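Local coordinates for protein subtilase cytotoxin, subunit B (Escherichia coli, PDB 3DWA) that forms the pentameric, probably glycan-binding B subunit of an AB5 toxin and thereby probably delivers the toxic A subunit to host cells, at residues 64-67 with 71-74. Sequence-based numbering, arbitrary orientation.
Sequences ALYF and GQPV
V74 lays its CG1 methyl over one face of the F67 ring, a CH-pi contact 3.5 Å from the ring centroid and 10° off its normal. This is the helix-to-strand turn of an OB-fold B subunit, as in other AB5 toxins: helix 57-70 ends, the chain bends sharply, and strand 73-79 begins, illustrating how ring-on-methyl packing and a backbone bond at the helix end can tie a helix to its next strand. F67 holds CG anti to its carbonyl carbon (chi1 -75°), swinging the ring toward the strand, while L100 and T102 of strand 96-102 and I16 of strand 14-24 also touch it. Q72 meets the ring edge: OE1 lies in the ring plane, 3.4 Å from F67 CD1, with the amide turned 84° from the ring. That oxygen also accepts a hydrogen bond from T70 OG1, which helps fix the amide's rotation. Y66 brings CE2 to 3.7 Å from Q72 OE1, and its hydroxyl pairs with T69 of a neighbouring subunit, so the turn borders the pentamer interface. G71, with positive phi, leaves the helix and gives its N-H to F67 O. A water donates both to that oxygen and, at 2.7 Å, to Q72 O.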
ATOM      1  N   ALA C  64       0.236  10.767  -6.231  1.00 17.50           N
ATOM      2  CA  ALA C  64       1.211  11.175  -7.267  1.00 17.64           C
ATOM      3  C   ALA C  64       1.868   9.989  -8.001  1.00 16.41           C
ATOM      4  O   ALA C  64       2.040  10.001  -9.229  1.00 16.56           O
ATOM      5  CB  ALA C  64       2.261  12.087  -6.687  1.00 17.12           C
ATOM      6  N   LEU C  65       2.240   8.966  -7.251  1.00 16.58           N
ATOM      7  CA  LEU C  65       2.790   7.761  -7.845  1.00 16.26           C
ATOM      8  C   LEU C  65       1.775   7.032  -8.719  1.00 15.62           C
ATOM      9  O   LEU C  65       2.126   6.564  -9.843  1.00 16.85           O
ATOM     10  CB  LEU C  65       3.452   6.829  -6.800  1.00 15.78           C
ATOM     11  CG  LEU C  65       4.156   5.583  -7.391  1.00 17.07           C
ATOM     12  CD1 LEU C  65       5.336   5.981  -8.313  1.00 18.06           C
ATOM     13  CD2 LEU C  65       4.673   4.538  -6.346  1.00 15.28           C
ATOM     14  N   TYR C  66       0.530   6.959  -8.252  1.00 15.27           N
ATOM     15  CA  TYR C  66      -0.591   6.478  -9.074  1.00 16.00           C
ATOM     16  C   TYR C  66      -0.695   7.210 -10.445  1.00 16.99           C
ATOM     17  O   TYR C  66      -0.741   6.585 -11.510  1.00 17.43           O
ATOM     18  CB  TYR C  66      -1.917   6.628  -8.298  1.00 16.00           C
ATOM     19  CG  TYR C  66      -3.102   6.089  -9.037  1.00 17.97           C
ATOM     20  CD1 TYR C  66      -3.467   4.741  -8.911  1.00 20.47           C
ATOM     21  CD2 TYR C  66      -3.850   6.911  -9.908  1.00 19.31           C
ATOM     22  CE1 TYR C  66      -4.595   4.226  -9.607  1.00 18.19           C
ATOM     23  CE2 TYR C  66      -4.946   6.406 -10.628  1.00 19.55           C
ATOM     24  CZ  TYR C  66      -5.303   5.065 -10.470  1.00 19.66           C
ATOM     25  OH  TYR C  66      -6.380   4.565 -11.146  1.00 17.25           O
ATOM     26  N   PHE C  67      -0.774   8.539 -10.409  1.00 17.10           N
ATOM     27  CA  PHE C  67      -0.946   9.359 -11.602  1.00 17.01           C
ATOM     28  C   PHE C  67       0.291   9.346 -12.511  1.00 17.55           C
ATOM     29  O   PHE C  67       0.192   9.422 -13.732  1.00 17.88           O
ATOM     30  CB  PHE C  67      -1.256  10.811 -11.171  1.00 17.08           C
ATOM     31  CG  PHE C  67      -2.639  11.017 -10.677  1.00 16.27           C
ATOM     32  CD1 PHE C  67      -3.715  10.303 -11.216  1.00 19.33           C
ATOM     33  CD2 PHE C  67      -2.908  11.990  -9.718  1.00 17.81           C
ATOM     34  CE1 PHE C  67      -5.021  10.553 -10.793  1.00 21.17           C
ATOM     35  CE2 PHE C  67      -4.200  12.220  -9.294  1.00 17.51           C
ATOM     36  CZ  PHE C  67      -5.266  11.499  -9.834  1.00 16.92           C
ATOM     37  N   GLY C  71      -0.266   8.025 -16.347  1.00 19.11           N
ATOM     38  CA  GLY C  71       0.050   9.025 -17.360  1.00 19.63           C
ATOM     39  C   GLY C  71      -1.091   9.981 -17.665  1.00 20.24           C
ATOM     40  O   GLY C  71      -1.001  10.766 -18.609  1.00 20.28           O
ATOM     41  N   GLN C  72      -2.174   9.879 -16.893  1.00 19.96           N
ATOM     42  CA  GLN C  72      -3.353  10.789 -16.915  1.00 20.23           C
ATOM     43  C   GLN C  72      -3.021  12.231 -16.739  1.00 19.20           C
ATOM     44  O   GLN C  72      -2.150  12.534 -15.922  1.00 20.16           O
ATOM     45  CB  GLN C  72      -4.165  10.571 -15.643  1.00 20.65           C
ATOM     46  CG  GLN C  72      -5.155   9.709 -15.759  1.00 24.29           C
ATOM     47  CD  GLN C  72      -5.773   9.440 -14.376  1.00 28.77           C
ATOM     48  OE1 GLN C  72      -5.312   8.534 -13.621  1.00 23.37           O
ATOM     49  NE2 GLN C  72      -6.859  10.167 -14.080  1.00 20.56           N
ATOM     50  N   PRO C  73      -3.788  13.133 -17.411  1.00 19.10           N
ATOM     51  CA  PRO C  73      -3.606  14.555 -17.179  1.00 19.20           C
ATOM     52  C   PRO C  73      -4.320  14.928 -15.859  1.00 19.35           C
ATOM     53  O   PRO C  73      -5.457  14.538 -15.669  1.00 19.35           O
ATOM     54  CB  PRO C  73      -4.310  15.191 -18.391  1.00 19.09           C
ATOM     55  CG  PRO C  73      -5.445  14.194 -18.717  1.00 19.37           C
ATOM     56  CD  PRO C  73      -4.803  12.849 -18.453  1.00 17.01           C
ATOM     57  N   VAL C  74      -3.634  15.654 -14.980  1.00 19.06           N
ATOM     58  CA  VAL C  74      -4.084  15.943 -13.607  1.00 19.67           C
ATOM     59  C   VAL C  74      -3.827  17.437 -13.288  1.00 20.27           C
ATOM     60  O   VAL C  74      -3.101  18.126 -14.023  1.00 20.42           O
ATOM     61  CB  VAL C  74      -3.418  14.996 -12.542  1.00 19.22           C
ATOM     62  CG1 VAL C  74      -3.747  13.520 -12.890  1.00 18.74           C
ATOM     63  CG2 VAL C  74      -1.878  15.213 -12.482  1.00 16.92           C
TER
HETATM   64  O   HOH W   1       0.179  12.059 -14.737  1.00 16.24           O